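Local coordinates for chitinase (Jonesia denitrificans, PDB 5VG0), which probably takes part in chitin degradation, its lytic polysaccharide monooxygenase domain holding copper in a histidine brace where dioxygen species bind, at residues A[77-82]-A[126-131]; A[93-98]-A[106-111]; A[83-88]-A[120-125]; A[40-45]-A[134-139]. All blocks are in the same frame, centred on the assembly; numbering follows the deposited sequence.

Contact 1 of 4, residues A[77-82]-A[126-131]; sequences PHNTST and VSNTNN. With CU (copper (II) ion), chain C; PER (peroxide ion), chain D.
Backbone N of S127 donates to backbone O of N79 over 2.9 Å, nearly straight at 177° although the donor stands above the carbonyl plane. A water adds a second polar link, accepting from N79 N at 3.0 Å and from N128 ND2 at 3.2 Å. N79 ND2 itself bonds to G99 O.

Apolar contact is supplied mainly by V126. With CG1 anti to its own backbone N (chi1 175°), that methyl lies 3.9 Å from H78 CB and also touches the carbonyl of N79. S127 CB packs against the backbone of T80 and S81.

Metal coordination starts from the same histidine: NE2 of H78 binds copper at 2.0 Å and, together with H1, forms the histidine brace that defines these monooxygenases. Peroxide binds the copper through both oxygens, O2 at 1.8 Å, and a water more distantly. Within 77-82, T80 OG1 donates to H78 O at 2.8 Å.

T80 and V126 end the pairing of strands 80-87 and 118-126 as an antiparallel non-hydrogen-bonded pair. The chain turns a corner at S81; K37 NZ bonds to V126 O, at the end of strand 118-126, and to T129 O in the loop toward strand 131-141.

Contact 2 of 4, residues A[93-98]-A[106-111]; sequences QTFDQK and LTHTLT
F95 and H108 stack face to face, ring centroids 4.0 Å apart and planes only 9° from parallel. F95 CG, anti to its carbonyl carbon (chi1 -67°), carries the ring over H108. Their side chains run past each other in opposite directions, so each CB sits over the partner's ring. L106 CG covers the imidazole's opposite face. Replacing F95 by an alanine would probably uncover one face of H108 and open a gap beside L110 CD2.

Among the polar contacts, Q93 OE1 accepts from T111 N at 3.0 Å, in the carbonyl plane on a lone pair, while Q93 NE2 makes a weak bond to T109 O at 3.3 Å. A water joins H108 NE2 (2.8 Å) to Q97 OE1 (2.7 Å); H108 ND1 is bonded to Y85 OH.

The axes of 93-96 and 106-110 come no closer than 9.1 Å, inclined at 148°, so side chains bridge two facing sheets of a beta sandwich. F95 pairs through its backbone with W83 of strand 80-87, and H108 with L70 of strand 68-74.

Contact 3 of 4, residues A[83-88]-A[120-125]; sequences WEYFVD and ILARWN
E84 pairs with R123, and F86 with L121, as antiparallel hydrogen-bonded pairs between neighbouring strands of the immunoglobulin-like beta sandwich. Each pair has two backbone bonds, such as R123 N to E84 O at 2.8 Å.

On the face bearing E84, F86, L121 and R123, one carboxylate oxygen takes three donors. OE1 of E84 receives R123 NE at 2.9 Å and R123 NH2 at 2.8 Å, both on its syn side but tilted out of the carboxylate plane, in a side-on salt bridge. N125 ND2 approaches the same oxygen from above that plane, at 2.9 Å. The bend of R123 at chi3 (78°) turns the guanidinium toward E84. F86 CZ lies over the centre of one guanidinium face, ring and guanidinium planes 74° apart, while NH1 of R123 bonds to A39 O.

The other face carries W83, Y85, I120 and A122 along with W124. The six-membered ring of W83 and the five-membered ring of W124 form an offset stack, centroids 3.8 Å apart and planes at 13°; Y85 CE1 meets A122 CB at 3.5 Å.

Around the two tryptophans, L74 of strand 68-74 touches both indoles, and Q97 OE1 accepts from W83 NE1. W124 reaches to about 4 Å from the side chain of H78, a copper ligand, and its NE1 is hydrogen-bonded to OG1 of T80.

Contact 4 of 4, residues A[40-45]-A[134-139]; sequences TTCSGG and YNCMDV
The hydroxyl of Y134, whose ring packs beneath G44, is gripped by two backbone groups, P36 O and A39 N. With CG anti to the carbonyl carbon (chi1 -68°), the tyrosine ring is laid under G44 CA, which sits over its centre, 3.6 Å from the centroid and 11° off the normal, a CH-pi contact. Modelling a CB on this glycine would place it 2.4 Å from Y134 CD1, a clash, and its positive phi also suits a residue without a side chain. A leucine in place of Y134 would probably leave P36 O and A39 N without their hydroxyl partner and strip G44 of its aromatic floor.

The C42-C136 disulfide, SG to SG 2.0 Å with chi3 -86° and hence left-handed, fastens the loop that follows strand 34-36 to strand 131-141, in the mixed sheet of the sandwich. R10 of helix 10-15 touches both cysteines. Beside the bridge, a water donates to C42 O at 2.9 Å and accepts from C136 N at 2.9 Å.

The loop holds its own shape through a type I turn, G44 N to T41 O at 3.1 Å. Overlapping it is an ST turn, G45 N donating to S43 OG at 3.0 Å, and that hydroxyl is also bonded to D53.

Contact 3 is the middle of the series, its centre about 8 Å from that of contact 4, 10 Å from contact 2 and 14 Å from contact 1. Contact 1 continues its strand pair toward the copper, with T82 O 3.0 Å from N125 N, a probable hydrogen bond. On the inner side, L106 CD2 of contact 2 packs 3.3 Å from W83 CZ2. Toward contact 4 the sheet carries on, A122 N lying 2.8 Å from N135 O. Contact 1 supplies a metal ligand directly; W124 of contact 3 backs it at about 5 Å from the copper, whereas the side chain of Y134 in contact 4 stays about 12 Å from the metal.

Contact 1 of 4, residues A[77-82]-A[126-131]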
loop_
_atom_site.group_PDB
_atom_site.type_symbol
_atom_site.label_atom_id
_atom_site.label_comp_id
_atom_site.label_asym_id
_atom_site.label_seq_id
_atom_site.Cartn_x
_atom_site.Cartn_y
_atom_site.Cartn_z
ATOM N N PRO A 77 4.639 -8.088 12.429
ATOM C CA PRO A 77 4.477 -9.026 11.300
ATOM C C PRO A 77 3.448 -10.122 11.569
ATOM O O PRO A 77 3.743 -11.277 11.886
ATOM C CB PRO A 77 5.885 -9.599 11.149
ATOM C CG PRO A 77 6.418 -9.592 12.523
ATOM C CD PRO A 77 5.854 -8.381 13.197
ATOM N N HIS A 78 2.193 -9.760 11.409
ATOM C CA HIS A 78 1.100 -10.687 11.676
ATOM C C HIS A 78 1.127 -11.865 10.725
ATOM O O HIS A 78 1.503 -11.749 9.560
ATOM C CB HIS A 78 -0.219 -9.968 11.480
ATOM C CG HIS A 78 -0.314 -8.726 12.277
ATOM N ND1 HIS A 78 -0.152 -8.705 13.647
ATOM C CD2 HIS A 78 -0.499 -7.447 11.895
ATOM C CE1 HIS A 78 -0.260 -7.465 14.074
ATOM N NE2 HIS A 78 -0.476 -6.691 13.032
ATOM N N ASN A 79 0.651 -13.006 11.211
ATOM C CA ASN A 79 0.419 -14.130 10.322
ATOM C C ASN A 79 -0.483 -13.681 9.183
ATOM O O ASN A 79 -1.456 -12.954 9.394
ATOM C CB ASN A 79 -0.204 -15.295 11.084
ATOM C CG ASN A 79 0.772 -15.917 12.052
ATOM O OD1 ASN A 79 1.054 -15.339 13.097
ATOM N ND2 ASN A 79 1.324 -17.063 11.697
ATOM N N THR A 80 -0.127 -14.096 7.976
ATOM C CA THR A 80 -0.665 -13.514 6.758
ATOM C C THR A 80 -1.245 -14.598 5.869
ATOM O O THR A 80 -0.662 -15.674 5.714
ATOM C CB THR A 80 0.473 -12.810 6.016
ATOM O OG1 THR A 80 0.972 -11.745 6.818
ATOM C CG2 THR A 80 0.040 -12.253 4.693
ATOM N N SER A 81 -2.383 -14.287 5.252
ATOM C CA SER A 81 -2.923 -15.146 4.206
ATOM C C SER A 81 -2.292 -14.750 2.882
ATOM O O SER A 81 -1.346 -15.396 2.434
ATOM C CB SER A 81 -4.446 -15.093 4.185
ATOM O OG SER A 81 -4.877 -13.760 4.095
ATOM N N THR A 82 -2.758 -13.675 2.264
ATOM C CA THR A 82 -2.230 -13.214 0.989
ATOM C C THR A 82 -1.879 -11.735 1.025
ATOM O O THR A 82 -2.427 -10.950 1.798
ATOM C CB THR A 82 -3.222 -13.444 -0.154
ATOM O OG1 THR A 82 -4.449 -12.800 0.152
ATOM C CG2 THR A 82 -3.446 -14.914 -0.424
ATOM N N VAL A 126 -4.579 -10.209 6.855
ATOM C CA VAL A 126 -4.123 -10.863 8.073
ATOM C C VAL A 126 -4.916 -12.157 8.255
ATOM O O VAL A 126 -6.138 -12.172 8.113
ATOM C CB VAL A 126 -4.301 -9.910 9.266
ATOM C CG1 VAL A 126 -3.952 -10.597 10.577
ATOM C CG2 VAL A 126 -3.438 -8.650 9.042
ATOM N N SER A 127 -4.234 -13.259 8.565
ATOM C CA SER A 127 -4.881 -14.567 8.505
ATOM C C SER A 127 -5.761 -14.876 9.700
ATOM O O SER A 127 -6.629 -15.746 9.593
ATOM C CB SER A 127 -3.850 -15.668 8.331
ATOM O OG SER A 127 -3.023 -15.732 9.444
ATOM N N ASN A 128 -5.566 -14.193 10.826
ATOM C CA ASN A 128 -6.268 -14.509 12.067
ATOM C C ASN A 128 -7.111 -13.357 12.599
ATOM O O ASN A 128 -7.572 -13.417 13.748
ATOM C CB ASN A 128 -5.277 -14.967 13.149
ATOM C CG ASN A 128 -4.069 -14.022 13.300
ATOM O OD1 ASN A 128 -4.105 -12.862 12.889
ATOM N ND2 ASN A 128 -2.987 -14.534 13.900
ATOM N N THR A 129 -7.325 -12.321 11.811
ATOM C CA THR A 129 -8.289 -11.280 12.131
ATOM C C THR A 129 -9.101 -11.024 10.877
ATOM O O THR A 129 -8.816 -11.592 9.824
ATOM C CB THR A 129 -7.643 -9.969 12.588
ATOM O OG1 THR A 129 -7.073 -9.341 11.439
ATOM C CG2 THR A 129 -6.580 -10.210 13.662
ATOM N N ASN A 130 -10.102 -10.151 10.976
ATOM C CA ASN A 130 -10.866 -9.761 9.800
ATOM C C ASN A 130 -10.336 -8.504 9.132
ATOM O O ASN A 130 -11.052 -7.902 8.327
ATOM C CB ASN A 130 -12.351 -9.575 10.115
ATOM C CG ASN A 130 -13.201 -9.566 8.860
ATOM O OD1 ASN A 130 -13.059 -10.423 7.992
ATOM N ND2 ASN A 130 -14.086 -8.589 8.753
ATOM N N ASN A 131 -9.112 -8.110 9.427
ATOM C CA ASN A 131 -8.576 -6.871 8.887
ATOM C C ASN A 131 -7.526 -7.090 7.815
ATOM O O ASN A 131 -6.893 -8.139 7.700
ATOM C CB ASN A 131 -8.007 -6.002 10.001
ATOM C CG ASN A 131 -9.075 -5.524 10.935
ATOM O OD1 ASN A 131 -10.229 -5.333 10.537
ATOM N ND2 ASN A 131 -8.721 -5.386 12.191
HETATM CU CU CU C . -0.742 -4.708 13.148
HETATM O O1 PER D . -2.817 -5.082 13.528
HETATM O O2 PER D . -1.835 -4.869 14.621
HETATM O O HOH W 1 -0.418 -12.713 14.015
HETATM O O HOH W 2 -0.244 -4.605 15.550
#

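Contact 2 of 4, residues A[93-98]-A[106-111]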
loop_
_atom_site.group_PDB
_atom_site.type_symbol
_atom_site.label_atom_id
_atom_site.label_comp_id
_atom_site.label_asym_id
_atom_site.label_seq_id
_atom_site.Cartn_x
_atom_site.Cartn_y
_atom_site.Cartn_z
ATOM N N GLN A 93 -1.699 -9.277 -9.139
ATOM C CA GLN A 93 -0.873 -10.367 -8.636
ATOM C C GLN A 93 -1.223 -10.650 -7.191
ATOM O O GLN A 93 -1.553 -9.743 -6.440
ATOM C CB GLN A 93 0.628 -10.033 -8.661
ATOM C CG GLN A 93 1.269 -10.223 -10.000
ATOM C CD GLN A 93 2.714 -9.764 -10.025
ATOM O OE1 GLN A 93 3.032 -8.813 -10.697
ATOM N NE2 GLN A 93 3.589 -10.446 -9.303
ATOM N N THR A 94 -1.083 -11.918 -6.808
ATOM C CA THR A 94 -1.298 -12.376 -5.447
ATOM C C THR A 94 -0.071 -13.154 -5.005
ATOM O O THR A 94 0.473 -13.952 -5.771
ATOM C CB THR A 94 -2.521 -13.296 -5.384
ATOM O OG1 THR A 94 -3.661 -12.583 -5.871
ATOM C CG2 THR A 94 -2.815 -13.784 -3.977
ATOM N N PHE A 95 0.356 -12.942 -3.773
ATOM C CA PHE A 95 1.408 -13.733 -3.141
ATOM C C PHE A 95 0.816 -14.409 -1.922
ATOM O O PHE A 95 0.218 -13.749 -1.074
ATOM C CB PHE A 95 2.571 -12.850 -2.698
ATOM C CG PHE A 95 3.326 -12.237 -3.824
ATOM C CD1 PHE A 95 2.854 -11.095 -4.449
ATOM C CD2 PHE A 95 4.503 -12.792 -4.272
ATOM C CE1 PHE A 95 3.557 -10.516 -5.484
ATOM C CE2 PHE A 95 5.207 -12.216 -5.311
ATOM C CZ PHE A 95 4.727 -11.082 -5.922
ATOM N N ASP A 96 0.988 -15.718 -1.829
ATOM C CA ASP A 96 0.418 -16.529 -0.753
ATOM C C ASP A 96 1.476 -16.731 0.325
ATOM O O ASP A 96 2.535 -17.305 0.063
ATOM C CB ASP A 96 -0.024 -17.863 -1.352
ATOM C CG ASP A 96 -0.749 -18.749 -0.388
ATOM O OD1 ASP A 96 -1.021 -18.343 0.758
ATOM O OD2 ASP A 96 -1.068 -19.867 -0.844
ATOM N N GLN A 97 1.198 -16.265 1.534
ATOM C CA GLN A 97 2.090 -16.469 2.665
ATOM C C GLN A 97 1.720 -17.703 3.473
ATOM O O GLN A 97 2.424 -18.053 4.429
ATOM C CB GLN A 97 2.102 -15.227 3.567
ATOM C CG GLN A 97 3.364 -15.067 4.434
ATOM C CD GLN A 97 4.539 -14.556 3.647
ATOM O OE1 GLN A 97 4.424 -13.641 2.857
ATOM N NE2 GLN A 97 5.685 -15.135 3.877
ATOM N N LYS A 98 0.627 -18.366 3.116
ATOM C CA LYS A 98 0.292 -19.674 3.666
ATOM C C LYS A 98 0.015 -19.629 5.166
ATOM O O LYS A 98 0.210 -20.622 5.873
ATOM C CB LYS A 98 1.379 -20.709 3.352
ATOM C CG LYS A 98 1.687 -20.876 1.875
ATOM C CD LYS A 98 0.804 -21.904 1.232
ATOM C CE LYS A 98 1.224 -22.182 -0.212
ATOM N NZ LYS A 98 0.206 -22.997 -0.925
ATOM N N LEU A 106 10.225 -7.014 3.664
ATOM C CA LEU A 106 9.688 -7.940 2.671
ATOM C C LEU A 106 9.668 -7.252 1.322
ATOM O O LEU A 106 9.165 -6.135 1.211
ATOM C CB LEU A 106 8.259 -8.333 3.067
ATOM C CG LEU A 106 7.492 -9.236 2.127
ATOM C CD1 LEU A 106 8.160 -10.589 1.968
ATOM C CD2 LEU A 106 6.093 -9.403 2.659
ATOM N N THR A 107 10.197 -7.922 0.302
ATOM C CA THR A 107 10.192 -7.398 -1.053
ATOM C C THR A 107 9.457 -8.363 -1.971
ATOM O O THR A 107 9.727 -9.565 -1.957
ATOM C CB THR A 107 11.618 -7.128 -1.531
ATOM O OG1 THR A 107 12.218 -6.153 -0.658
ATOM C CG2 THR A 107 11.636 -6.619 -2.952
ATOM N N HIS A 108 8.551 -7.825 -2.777
ATOM C CA HIS A 108 7.857 -8.556 -3.820
ATOM C C HIS A 108 8.175 -7.927 -5.165
ATOM O O HIS A 108 8.255 -6.711 -5.281
ATOM C CB HIS A 108 6.359 -8.454 -3.614
ATOM C CG HIS A 108 5.852 -9.257 -2.469
ATOM N ND1 HIS A 108 4.793 -8.850 -1.694
ATOM C CD2 HIS A 108 6.237 -10.454 -1.981
ATOM C CE1 HIS A 108 4.549 -9.757 -0.775
ATOM N NE2 HIS A 108 5.411 -10.741 -0.923
ATOM N N THR A 109 8.316 -8.753 -6.179
ATOM C CA THR A 109 8.538 -8.277 -7.533
ATOM C C THR A 109 7.233 -8.321 -8.307
ATOM O O THR A 109 6.657 -9.393 -8.505
ATOM C CB THR A 109 9.598 -9.110 -8.250
ATOM O OG1 THR A 109 10.800 -9.090 -7.479
ATOM C CG2 THR A 109 9.873 -8.566 -9.643
ATOM N N LEU A 110 6.778 -7.158 -8.747
ATOM C CA LEU A 110 5.626 -7.053 -9.632
ATOM C C LEU A 110 6.140 -6.983 -11.061
ATOM O O LEU A 110 7.168 -6.353 -11.335
ATOM C CB LEU A 110 4.830 -5.785 -9.325
ATOM C CG LEU A 110 4.253 -5.683 -7.922
ATOM C CD1 LEU A 110 3.354 -4.466 -7.817
ATOM C CD2 LEU A 110 3.508 -6.930 -7.514
ATOM N N THR A 111 5.430 -7.645 -11.975
ATOM C CA THR A 111 5.814 -7.654 -13.381
ATOM C C THR A 111 4.612 -7.294 -14.244
ATOM O O THR A 111 3.465 -7.328 -13.799
ATOM C CB THR A 111 6.387 -9.014 -13.860
ATOM O OG1 THR A 111 5.341 -9.977 -13.973
ATOM C CG2 THR A 111 7.487 -9.501 -12.956
HETATM O O HOH W 3 5.542 -13.262 0.398
#

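Contact 3 of 4, residues A[83-88]-A[120-125]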
loop_
_atom_site.group_PDB
_atom_site.type_symbol
_atom_site.label_atom_id
_atom_site.label_comp_id
_atom_site.label_asym_id
_atom_site.label_seq_id
_atom_site.Cartn_x
_atom_site.Cartn_y
_atom_site.Cartn_z
ATOM N N TRP A 83 -0.977 -11.399 0.117
ATOM C CA TRP A 83 -0.687 -10.035 -0.298
ATOM C C TRP A 83 -1.285 -9.892 -1.691
ATOM O O TRP A 83 -0.919 -10.635 -2.601
ATOM C CB TRP A 83 0.824 -9.808 -0.360
ATOM C CG TRP A 83 1.577 -10.213 0.867
ATOM C CD1 TRP A 83 2.047 -11.452 1.167
ATOM C CD2 TRP A 83 1.944 -9.363 1.945
ATOM N NE1 TRP A 83 2.686 -11.430 2.367
ATOM C CE2 TRP A 83 2.642 -10.155 2.874
ATOM C CE3 TRP A 83 1.759 -8.002 2.216
ATOM C CZ2 TRP A 83 3.135 -9.637 4.057
ATOM C CZ3 TRP A 83 2.263 -7.491 3.385
ATOM C CH2 TRP A 83 2.933 -8.302 4.294
ATOM N N GLU A 84 -2.207 -8.964 -1.862
ATOM C CA GLU A 84 -2.880 -8.755 -3.133
ATOM C C GLU A 84 -2.498 -7.393 -3.680
ATOM O O GLU A 84 -2.538 -6.399 -2.964
ATOM C CB GLU A 84 -4.397 -8.823 -2.967
ATOM C CG GLU A 84 -4.899 -10.201 -2.570
ATOM C CD GLU A 84 -6.376 -10.199 -2.287
ATOM O OE1 GLU A 84 -6.798 -9.476 -1.375
ATOM O OE2 GLU A 84 -7.106 -10.911 -3.009
ATOM N N TYR A 85 -2.137 -7.354 -4.948
ATOM C CA TYR A 85 -1.766 -6.128 -5.632
ATOM C C TYR A 85 -2.734 -5.859 -6.762
ATOM O O TYR A 85 -2.902 -6.703 -7.644
ATOM C CB TYR A 85 -0.337 -6.210 -6.158
ATOM C CG TYR A 85 0.672 -6.338 -5.057
ATOM C CD1 TYR A 85 1.167 -5.220 -4.429
ATOM C CD2 TYR A 85 1.100 -7.561 -4.602
ATOM C CE1 TYR A 85 2.072 -5.306 -3.405
ATOM C CE2 TYR A 85 2.032 -7.651 -3.562
ATOM C CZ TYR A 85 2.513 -6.514 -2.970
ATOM O OH TYR A 85 3.420 -6.545 -1.944
ATOM N N PHE A 86 -3.357 -4.697 -6.713
ATOM C CA PHE A 86 -4.328 -4.244 -7.700
ATOM C C PHE A 86 -3.714 -3.105 -8.495
ATOM O O PHE A 86 -2.960 -2.297 -7.955
ATOM C CB PHE A 86 -5.598 -3.705 -7.015
ATOM C CG PHE A 86 -6.348 -4.710 -6.197
ATOM C CD1 PHE A 86 -5.920 -5.072 -4.933
ATOM C CD2 PHE A 86 -7.515 -5.268 -6.688
ATOM C CE1 PHE A 86 -6.627 -6.008 -4.197
ATOM C CE2 PHE A 86 -8.210 -6.194 -5.946
ATOM C CZ PHE A 86 -7.763 -6.558 -4.698
ATOM N N VAL A 87 -4.033 -3.030 -9.778
ATOM C CA VAL A 87 -3.660 -1.898 -10.611
ATOM C C VAL A 87 -4.957 -1.232 -11.037
ATOM O O VAL A 87 -5.798 -1.858 -11.686
ATOM C CB VAL A 87 -2.810 -2.330 -11.811
ATOM C CG1 VAL A 87 -2.546 -1.148 -12.737
ATOM C CG2 VAL A 87 -1.531 -2.982 -11.310
ATOM N N ASP A 88 -5.144 0.015 -10.627
ATOM C CA ASP A 88 -6.364 0.765 -10.923
ATOM C C ASP A 88 -7.614 -0.035 -10.552
ATOM O O ASP A 88 -8.605 -0.039 -11.273
ATOM C CB ASP A 88 -6.396 1.204 -12.380
ATOM C CG ASP A 88 -5.159 1.954 -12.790
ATOM O OD1 ASP A 88 -4.610 2.748 -11.999
ATOM O OD2 ASP A 88 -4.747 1.745 -13.944
ATOM N N ILE A 120 -1.313 1.693 -7.810
ATOM C CA ILE A 120 -1.250 0.325 -7.305
ATOM C C ILE A 120 -1.823 0.325 -5.900
ATOM O O ILE A 120 -1.418 1.143 -5.074
ATOM C CB ILE A 120 0.201 -0.180 -7.274
ATOM C CG1 ILE A 120 0.835 -0.120 -8.659
ATOM C CG2 ILE A 120 0.267 -1.591 -6.700
ATOM C CD1 ILE A 120 2.302 -0.409 -8.675
ATOM N N LEU A 121 -2.760 -0.575 -5.616
ATOM C CA LEU A 121 -3.224 -0.815 -4.255
ATOM C C LEU A 121 -2.657 -2.143 -3.787
ATOM O O LEU A 121 -2.852 -3.172 -4.443
ATOM C CB LEU A 121 -4.748 -0.855 -4.192
ATOM C CG LEU A 121 -5.338 -1.322 -2.844
ATOM C CD1 LEU A 121 -5.046 -0.317 -1.746
ATOM C CD2 LEU A 121 -6.812 -1.614 -2.968
ATOM N N ALA A 122 -1.955 -2.101 -2.672
ATOM C CA ALA A 122 -1.469 -3.289 -1.996
ATOM C C ALA A 122 -2.366 -3.533 -0.800
ATOM O O ALA A 122 -2.529 -2.657 0.041
ATOM C CB ALA A 122 -0.020 -3.109 -1.570
ATOM N N ARG A 123 -2.938 -4.727 -0.736
ATOM C CA ARG A 123 -3.829 -5.140 0.336
ATOM C C ARG A 123 -3.180 -6.320 1.046
ATOM O O ARG A 123 -2.985 -7.377 0.444
ATOM C CB ARG A 123 -5.185 -5.498 -0.254
ATOM C CG ARG A 123 -6.260 -5.750 0.738
ATOM C CD ARG A 123 -7.628 -5.694 0.047
ATOM N NE ARG A 123 -7.910 -6.908 -0.698
ATOM C CZ ARG A 123 -9.065 -7.165 -1.299
ATOM N NH1 ARG A 123 -10.036 -6.264 -1.322
ATOM N NH2 ARG A 123 -9.254 -8.334 -1.887
ATOM N N TRP A 124 -2.838 -6.121 2.302
ATOM C CA TRP A 124 -2.196 -7.137 3.136
ATOM C C TRP A 124 -3.269 -7.760 4.019
ATOM O O TRP A 124 -3.793 -7.103 4.920
ATOM C CB TRP A 124 -1.118 -6.471 3.994
ATOM C CG TRP A 124 -0.529 -7.337 5.060
ATOM C CD1 TRP A 124 -0.504 -8.691 5.116
ATOM C CD2 TRP A 124 0.147 -6.872 6.234
ATOM N NE1 TRP A 124 0.130 -9.099 6.258
ATOM C CE2 TRP A 124 0.544 -8.001 6.961
ATOM C CE3 TRP A 124 0.456 -5.613 6.736
ATOM C CZ2 TRP A 124 1.236 -7.911 8.168
ATOM C CZ3 TRP A 124 1.143 -5.528 7.934
ATOM C CH2 TRP A 124 1.523 -6.666 8.636
ATOM N N ASN A 125 -3.606 -9.021 3.761
ATOM C CA ASN A 125 -4.661 -9.710 4.493
ATOM C C ASN A 125 -4.078 -10.486 5.671
ATOM O O ASN A 125 -3.200 -11.336 5.504
ATOM C CB ASN A 125 -5.397 -10.654 3.553
ATOM C CG ASN A 125 -6.106 -9.926 2.454
ATOM O OD1 ASN A 125 -6.949 -9.073 2.702
ATOM N ND2 ASN A 125 -5.760 -10.238 1.241
#

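Contact 4 of 4, residues A[40-45]-A[134-139]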
loop_
_atom_site.group_PDB
_atom_site.type_symbol
_atom_site.label_atom_id
_atom_site.label_comp_id
_atom_site.label_asym_id
_atom_site.label_seq_id
_atom_site.Cartn_x
_atom_site.Cartn_y
_atom_site.Cartn_z
ATOM N N THR A 40 -11.392 -1.796 -1.740
ATOM C CA THR A 40 -10.446 -1.475 -2.808
ATOM C C THR A 40 -10.093 0.003 -2.820
ATOM O O THR A 40 -9.737 0.541 -3.861
ATOM C CB THR A 40 -10.945 -1.943 -4.174
ATOM O OG1 THR A 40 -12.252 -1.415 -4.394
ATOM C CG2 THR A 40 -11.018 -3.473 -4.235
ATOM N N THR A 41 -10.171 0.663 -1.677
ATOM C CA THR A 41 -9.801 2.061 -1.544
ATOM C C THR A 41 -8.481 2.183 -0.791
ATOM O O THR A 41 -8.066 1.278 -0.062
ATOM C CB THR A 41 -10.889 2.829 -0.797
ATOM O OG1 THR A 41 -11.108 2.187 0.456
ATOM C CG2 THR A 41 -12.169 2.871 -1.620
ATOM N N CYS A 42 -7.858 3.352 -0.936
ATOM C CA CYS A 42 -6.538 3.591 -0.372
ATOM C C CYS A 42 -6.549 3.673 1.146
ATOM O O CYS A 42 -5.532 3.372 1.778
ATOM C CB CYS A 42 -5.972 4.884 -0.957
ATOM S SG CYS A 42 -5.727 4.833 -2.734
ATOM N N SER A 43 -7.663 4.076 1.755
ATOM C CA SER A 43 -7.800 4.090 3.208
ATOM C C SER A 43 -8.437 2.822 3.749
ATOM O O SER A 43 -8.563 2.679 4.972
ATOM C CB SER A 43 -8.684 5.250 3.635
ATOM O OG SER A 43 -10.014 5.010 3.209
ATOM N N GLY A 44 -8.902 1.934 2.870
ATOM C CA GLY A 44 -9.696 0.800 3.275
ATOM C C GLY A 44 -11.046 1.163 3.849
ATOM O O GLY A 44 -11.756 0.272 4.329
ATOM N N GLY A 45 -11.422 2.439 3.826
ATOM C CA GLY A 45 -12.589 2.904 4.543
ATOM C C GLY A 45 -12.346 3.264 5.991
ATOM O O GLY A 45 -13.314 3.534 6.715
ATOM N N TYR A 134 -3.960 -1.334 3.937
ATOM C CA TYR A 134 -4.226 -0.767 2.621
ATOM C C TYR A 134 -3.170 0.279 2.289
ATOM O O TYR A 134 -3.006 1.250 3.022
ATOM C CB TYR A 134 -5.618 -0.146 2.609
ATOM C CG TYR A 134 -6.725 -1.173 2.723
ATOM C CD1 TYR A 134 -7.140 -1.667 3.959
ATOM C CD2 TYR A 134 -7.335 -1.682 1.583
ATOM C CE1 TYR A 134 -8.144 -2.634 4.041
ATOM C CE2 TYR A 134 -8.336 -2.627 1.667
ATOM C CZ TYR A 134 -8.733 -3.106 2.890
ATOM O OH TYR A 134 -9.733 -4.052 2.910
ATOM N N ASN A 135 -2.497 0.101 1.152
ATOM C CA ASN A 135 -1.431 0.998 0.718
ATOM C C ASN A 135 -1.573 1.310 -0.765
ATOM O O ASN A 135 -1.433 0.405 -1.595
ATOM C CB ASN A 135 -0.041 0.379 0.913
ATOM C CG ASN A 135 0.457 0.414 2.365
ATOM O OD1 ASN A 135 1.388 1.135 2.668
ATOM N ND2 ASN A 135 -0.171 -0.335 3.243
ATOM N N CYS A 136 -1.792 2.575 -1.106
ATOM C CA CYS A 136 -1.774 3.017 -2.495
ATOM C C CYS A 136 -0.437 3.634 -2.858
ATOM O O CYS A 136 0.115 4.425 -2.094
ATOM C CB CYS A 136 -2.862 4.052 -2.727
ATOM S SG CYS A 136 -4.447 3.284 -2.962
ATOM N N MET A 137 0.025 3.331 -4.064
ATOM C CA MET A 137 1.256 3.874 -4.627
ATOM C C MET A 137 0.916 4.479 -5.983
ATOM O O MET A 137 0.418 3.781 -6.871
ATOM C CB MET A 137 2.320 2.789 -4.834
ATOM C CG MET A 137 3.003 2.247 -3.588
ATOM S SD MET A 137 1.984 1.386 -2.372
ATOM C CE MET A 137 1.446 -0.003 -3.350
ATOM N N ASP A 138 1.197 5.751 -6.147
ATOM C CA ASP A 138 1.000 6.449 -7.415
ATOM C C ASP A 138 2.285 6.366 -8.216
ATOM O O ASP A 138 3.335 6.818 -7.754
ATOM C CB ASP A 138 0.602 7.897 -7.160
ATOM C CG ASP A 138 -0.690 7.979 -6.395
ATOM O OD1 ASP A 138 -1.721 7.531 -6.937
ATOM O OD2 ASP A 138 -0.673 8.473 -5.256
ATOM N N VAL A 139 2.195 5.787 -9.412
ATOM C CA VAL A 139 3.373 5.487 -10.201
ATOM C C VAL A 139 3.164 5.930 -11.636
ATOM O O VAL A 139 2.043 6.071 -12.121
ATOM C CB VAL A 139 3.733 3.982 -10.151
ATOM C CG1 VAL A 139 4.076 3.577 -8.732
ATOM C CG2 VAL A 139 2.612 3.103 -10.725
HETATM O O HOH W 4 -2.923 4.290 0.878
#